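Long-range contact in VAL-1 (Chlorella virus, PDB 3GNE), which cleaves alginate by beta-elimination as a polysaccharide lyase of family 14, with a mode of action that depends on pH: residues Thr74-Phe85 against Leu160-Gly171. Sequence-based numbering, arbitrary orientation.
Sequences TFAWEVFYPKGF and LKYDVWNRIEIG
Trp77 swings CG between its own backbone N and carbonyl carbon (chi1 53°), which tilts the indole toward the neighbouring strand, where Ile168 meets one face: CB stands 4.0 Å from the centroid of the Trp77 five-membered ring. Phe80, by contrast, sets CG anti to its N (chi1 -172°), a torsion that turns the ring's edge to the indole face of Trp165, the planes 56° apart. Separately, Phe80 CB sits over the six-membered ring of Trp165, a CH-pi contact 3.6 Å from its centroid. Over one face of the Phe80 ring lie Asp163 CA and Val164 N. Strands 74-80 and 166-171 run antiparallel, the paired amides and carbonyls of Phe75 with Ile170, Trp77 with Ile168 and Val79 with Asn166 joining them; the Trp77 indole and the Phe80-Trp165 pair lie on opposite sides. On the Trp77 side, Ile117 of strand 112-119 touches both Trp77 and Ile168, placing this face between the two sheets of the concanavalin-like sandwich. Glu78 and Arg167 lie alongside each other on the other face, touching through their CG atoms; the Glu78 carboxylate bonds instead to Asn237. Where the strands end, Val79 O receives both Asn166 N and, at 3.2 Å, Asn166 ND2, from opposite faces of its carbonyl plane. That amide also holds Lys161, ND2 giving to Lys161 O and OD1 accepting from Lys161 N. A water takes the Tyr81 N-H at 2.8 Å and lies by Lys161 O and Val164 O. Farther along, Asp163 N donates to Tyr81 O (2.9 Å), Lys83 N reaches Asp163 OD1 (2.9 Å) from above the carboxylate plane, and Tyr162 OH donates to Phe85 O at 2.7 Å. Apolar contacts thus pack the interior face of the hydrogen-bonded pair, whereas beyond Val79 side-chain bonds and a water join a remaining backbone bond in tying the loops together.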
loop_
_atom_site.group_PDB
_atom_site.type_symbol
_atom_site.label_atom_id
_atom_site.label_comp_id
_atom_site.label_asym_id
_atom_site.label_seq_id
_atom_site.Cartn_x
_atom_site.Cartn_y
_atom_site.Cartn_z
ATOM N N THR A 74 -0.741 -11.345 -1.141
ATOM C CA THR A 74 -1.128 -10.418 -0.072
ATOM C C THR A 74 0.137 -9.896 0.598
ATOM O O THR A 74 1.115 -10.624 0.774
ATOM C CB THR A 74 -2.041 -11.177 0.894
ATOM O OG1 THR A 74 -3.251 -11.424 0.143
ATOM C CG2 THR A 74 -2.348 -10.340 2.128
ATOM N N PHE A 75 0.107 -8.609 0.944
ATOM C CA PHE A 75 1.143 -8.056 1.799
ATOM C C PHE A 75 0.476 -7.550 3.076
ATOM O O PHE A 75 -0.708 -7.120 3.067
ATOM C CB PHE A 75 1.890 -6.900 1.092
ATOM C CG PHE A 75 2.880 -7.503 0.070
ATOM C CD1 PHE A 75 4.132 -7.908 0.502
ATOM C CD2 PHE A 75 2.518 -7.643 -1.257
ATOM C CE1 PHE A 75 5.033 -8.514 -0.375
ATOM C CE2 PHE A 75 3.401 -8.211 -2.175
ATOM C CZ PHE A 75 4.649 -8.572 -1.711
ATOM N N ALA A 76 1.226 -7.632 4.153
ATOM C CA ALA A 76 0.655 -7.302 5.470
ATOM C C ALA A 76 1.723 -6.614 6.315
ATOM O O ALA A 76 2.927 -6.803 6.085
ATOM C CB ALA A 76 0.180 -8.573 6.150
ATOM N N TRP A 77 1.290 -5.806 7.250
ATOM C CA TRP A 77 2.208 -5.099 8.155
ATOM C C TRP A 77 1.396 -4.660 9.360
ATOM O O TRP A 77 0.150 -4.748 9.335
ATOM C CB TRP A 77 2.887 -3.868 7.511
ATOM C CG TRP A 77 1.894 -2.920 6.896
ATOM C CD1 TRP A 77 1.287 -1.849 7.508
ATOM C CD2 TRP A 77 1.369 -2.949 5.566
ATOM N NE1 TRP A 77 0.423 -1.209 6.627
ATOM C CE2 TRP A 77 0.459 -1.873 5.426
ATOM C CE3 TRP A 77 1.597 -3.806 4.451
ATOM C CZ2 TRP A 77 -0.238 -1.605 4.238
ATOM C CZ3 TRP A 77 0.896 -3.521 3.272
ATOM C CH2 TRP A 77 0.007 -2.460 3.170
ATOM N N GLU A 78 2.099 -4.220 10.383
ATOM C CA GLU A 78 1.418 -3.688 11.566
ATOM C C GLU A 78 1.868 -2.274 11.805
ATOM O O GLU A 78 3.029 -1.936 11.534
ATOM C CB GLU A 78 1.750 -4.538 12.817
ATOM C CG GLU A 78 1.257 -5.994 12.541
ATOM C CD GLU A 78 1.663 -6.907 13.669
ATOM O OE1 GLU A 78 1.902 -6.427 14.787
ATOM O OE2 GLU A 78 1.708 -8.133 13.506
ATOM N N VAL A 79 0.963 -1.424 12.302
ATOM C CA VAL A 79 1.352 -0.017 12.578
ATOM C C VAL A 79 0.805 0.455 13.910
ATOM O O VAL A 79 -0.310 0.169 14.297
ATOM C CB VAL A 79 0.837 0.855 11.424
ATOM C CG1 VAL A 79 -0.696 0.768 11.337
ATOM C CG2 VAL A 79 1.313 2.297 11.604
ATOM N N PHE A 80 1.662 1.158 14.634
ATOM C CA PHE A 80 1.368 1.723 15.944
ATOM C C PHE A 80 1.386 3.259 15.825
ATOM O O PHE A 80 2.420 3.834 15.450
ATOM C CB PHE A 80 2.428 1.239 16.908
ATOM C CG PHE A 80 2.209 1.550 18.384
ATOM C CD1 PHE A 80 1.864 0.500 19.244
ATOM C CD2 PHE A 80 2.351 2.799 18.947
ATOM C CE1 PHE A 80 1.722 0.739 20.592
ATOM C CE2 PHE A 80 2.207 3.053 20.300
ATOM C CZ PHE A 80 1.887 2.018 21.151
ATOM N N TYR A 81 0.245 3.844 16.139
ATOM C CA TYR A 81 0.048 5.304 16.185
ATOM C C TYR A 81 -0.022 5.726 17.652
ATOM O O TYR A 81 -1.074 5.439 18.264
ATOM C CB TYR A 81 -1.253 5.665 15.479
ATOM C CG TYR A 81 -1.133 5.457 13.964
ATOM C CD1 TYR A 81 -0.353 6.395 13.250
ATOM C CD2 TYR A 81 -1.771 4.426 13.284
ATOM C CE1 TYR A 81 -0.246 6.229 11.857
ATOM C CE2 TYR A 81 -1.632 4.277 11.902
ATOM C CZ TYR A 81 -0.867 5.200 11.220
ATOM O OH TYR A 81 -0.696 5.084 9.841
ATOM N N PRO A 82 0.995 6.365 18.189
ATOM C CA PRO A 82 0.886 6.813 19.571
ATOM C C PRO A 82 -0.289 7.757 19.738
ATOM O O PRO A 82 -0.595 8.534 18.832
ATOM C CB PRO A 82 2.202 7.564 19.797
ATOM C CG PRO A 82 3.172 6.919 18.824
ATOM C CD PRO A 82 2.295 6.677 17.588
ATOM N N LYS A 83 -0.914 7.735 20.913
ATOM C CA LYS A 83 -1.962 8.673 21.250
ATOM C C LYS A 83 -1.635 10.105 20.848
ATOM O O LYS A 83 -0.497 10.518 21.152
ATOM C CB LYS A 83 -2.213 8.561 22.770
ATOM C CG LYS A 83 -3.488 9.280 23.242
ATOM C CD LYS A 83 -3.524 9.392 24.744
ATOM C CE LYS A 83 -4.799 9.992 25.322
ATOM N NZ LYS A 83 -4.811 9.726 26.824
ATOM N N GLY A 84 -2.569 10.814 20.186
ATOM C CA GLY A 84 -2.265 12.208 19.815
ATOM C C GLY A 84 -1.812 12.316 18.372
ATOM O O GLY A 84 -1.779 13.428 17.862
ATOM N N PHE A 85 -1.517 11.171 17.704
ATOM C CA PHE A 85 -1.147 11.300 16.301
ATOM C C PHE A 85 -2.278 11.948 15.544
ATOM O O PHE A 85 -3.460 11.603 15.755
ATOM C CB PHE A 85 -0.848 9.853 15.783
ATOM C CG PHE A 85 -0.290 9.838 14.372
ATOM C CD1 PHE A 85 1.090 9.781 14.203
ATOM C CD2 PHE A 85 -1.113 9.845 13.246
ATOM C CE1 PHE A 85 1.633 9.752 12.905
ATOM C CE2 PHE A 85 -0.593 9.819 11.956
ATOM C CZ PHE A 85 0.781 9.749 11.809
ATOM N N LEU A 160 -8.121 2.402 12.651
ATOM C CA LEU A 160 -6.762 2.490 13.211
ATOM C C LEU A 160 -6.847 3.122 14.594
ATOM O O LEU A 160 -7.083 4.333 14.738
ATOM C CB LEU A 160 -5.860 3.294 12.285
ATOM C CG LEU A 160 -5.739 2.727 10.868
ATOM C CD1 LEU A 160 -5.003 3.751 9.995
ATOM C CD2 LEU A 160 -4.985 1.388 10.889
ATOM N N LYS A 161 -6.678 2.284 15.609
ATOM C CA LYS A 161 -6.767 2.751 16.969
ATOM C C LYS A 161 -5.438 3.250 17.461
ATOM O O LYS A 161 -4.385 2.881 16.932
ATOM C CB LYS A 161 -7.249 1.595 17.855
ATOM C CG LYS A 161 -8.557 0.938 17.418
ATOM C CD LYS A 161 -9.705 1.913 17.168
ATOM C CE LYS A 161 -10.940 1.070 16.804
ATOM N NZ LYS A 161 -12.107 1.928 16.460
ATOM N N TYR A 162 -5.451 4.099 18.495
ATOM C CA TYR A 162 -4.196 4.565 19.109
ATOM C C TYR A 162 -3.582 3.553 20.068
ATOM O O TYR A 162 -4.278 2.779 20.745
ATOM C CB TYR A 162 -4.463 5.871 19.895
ATOM C CG TYR A 162 -4.776 7.084 19.067
ATOM C CD1 TYR A 162 -3.907 7.551 18.127
ATOM C CD2 TYR A 162 -5.989 7.794 19.218
ATOM C CE1 TYR A 162 -4.192 8.661 17.356
ATOM C CE2 TYR A 162 -6.293 8.916 18.465
ATOM C CZ TYR A 162 -5.371 9.332 17.525
ATOM O OH TYR A 162 -5.655 10.454 16.783
ATOM N N ASP A 163 -2.252 3.598 20.187
ATOM C CA ASP A 163 -1.520 2.863 21.212
ATOM C C ASP A 163 -1.693 1.357 21.075
ATOM O O ASP A 163 -1.694 0.632 22.096
ATOM C CB ASP A 163 -2.009 3.386 22.590
ATOM C CG ASP A 163 -1.423 4.733 22.955
ATOM O OD1 ASP A 163 -0.509 5.233 22.272
ATOM O OD2 ASP A 163 -1.866 5.314 23.992
ATOM N N VAL A 164 -1.880 0.836 19.881
ATOM C CA VAL A 164 -2.021 -0.590 19.608
ATOM C C VAL A 164 -1.331 -0.959 18.297
ATOM O O VAL A 164 -1.221 -0.131 17.393
ATOM C CB VAL A 164 -3.465 -1.034 19.380
ATOM C CG1 VAL A 164 -4.342 -0.603 20.509
ATOM C CG2 VAL A 164 -4.106 -0.456 18.128
ATOM N N TRP A 165 -0.921 -2.207 18.187
ATOM C CA TRP A 165 -0.419 -2.652 16.902
ATOM C C TRP A 165 -1.574 -2.980 15.996
ATOM O O TRP A 165 -2.214 -4.044 16.104
ATOM C CB TRP A 165 0.524 -3.841 17.115
ATOM C CG TRP A 165 1.794 -3.362 17.755
ATOM C CD1 TRP A 165 2.181 -3.485 19.049
ATOM C CD2 TRP A 165 2.843 -2.664 17.086
ATOM N NE1 TRP A 165 3.413 -2.915 19.263
ATOM C CE2 TRP A 165 3.845 -2.395 18.046
ATOM C CE3 TRP A 165 3.016 -2.251 15.776
ATOM C CZ2 TRP A 165 5.004 -1.734 17.713
ATOM C CZ3 TRP A 165 4.174 -1.575 15.445
ATOM C CH2 TRP A 165 5.162 -1.312 16.404
ATOM N N ASN A 166 -1.897 -2.095 15.091
ATOM C CA ASN A 166 -2.999 -2.373 14.151
ATOM C C ASN A 166 -2.474 -3.310 13.066
ATOM O O ASN A 166 -1.374 -3.020 12.553
ATOM C CB ASN A 166 -3.472 -1.093 13.469
ATOM C CG ASN A 166 -4.094 -0.116 14.471
ATOM O OD1 ASN A 166 -5.253 -0.302 14.851
ATOM N ND2 ASN A 166 -3.377 0.943 14.835
ATOM N N ARG A 167 -3.203 -4.327 12.723
ATOM C CA ARG A 167 -2.819 -5.294 11.715
ATOM C C ARG A 167 -3.511 -4.979 10.398
ATOM O O ARG A 167 -4.733 -4.954 10.349
ATOM C CB ARG A 167 -3.180 -6.723 12.180
ATOM C CG ARG A 167 -2.490 -7.051 13.497
ATOM C CD ARG A 167 -2.867 -8.449 13.956
ATOM N NE ARG A 167 -4.285 -8.698 14.025
ATOM C CZ ARG A 167 -5.313 -8.317 14.756
ATOM N NH1 ARG A 167 -6.518 -8.803 14.487
ATOM N NH2 ARG A 167 -5.146 -7.435 15.754
ATOM N N ILE A 168 -2.687 -4.765 9.357
ATOM C CA ILE A 168 -3.207 -4.400 8.061
ATOM C C ILE A 168 -2.829 -5.462 7.030
ATOM O O ILE A 168 -1.695 -5.931 7.033
ATOM C CB ILE A 168 -2.563 -3.055 7.609
ATOM C CG1 ILE A 168 -2.665 -1.980 8.711
ATOM C CG2 ILE A 168 -3.177 -2.611 6.285
ATOM C CD1 ILE A 168 -4.059 -1.569 9.059
ATOM N N GLU A 169 -3.721 -5.789 6.090
ATOM C CA GLU A 169 -3.311 -6.632 4.980
ATOM C C GLU A 169 -3.954 -6.060 3.714
ATOM O O GLU A 169 -5.067 -5.507 3.777
ATOM C CB GLU A 169 -3.786 -8.115 5.132
ATOM C CG GLU A 169 -3.440 -8.710 6.510
ATOM C CD GLU A 169 -3.612 -10.234 6.481
ATOM O OE1 GLU A 169 -3.578 -10.863 5.403
ATOM O OE2 GLU A 169 -3.710 -10.770 7.580
ATOM N N ILE A 170 -3.290 -6.291 2.596
ATOM C CA ILE A 170 -3.900 -5.928 1.336
ATOM C C ILE A 170 -3.642 -7.074 0.349
ATOM O O ILE A 170 -2.464 -7.403 0.101
ATOM C CB ILE A 170 -3.422 -4.571 0.759
ATOM C CG1 ILE A 170 -4.156 -4.202 -0.526
ATOM C CG2 ILE A 170 -1.912 -4.461 0.606
ATOM C CD1 ILE A 170 -4.105 -2.724 -0.886
ATOM N N GLY A 171 -4.726 -7.611 -0.196
ATOM C CA GLY A 171 -4.642 -8.691 -1.173
ATOM C C GLY A 171 -4.945 -8.184 -2.570
ATOM O O GLY A 171 -5.768 -7.285 -2.776
HETATM O O HOH W 1 -1.817 2.392 17.252
#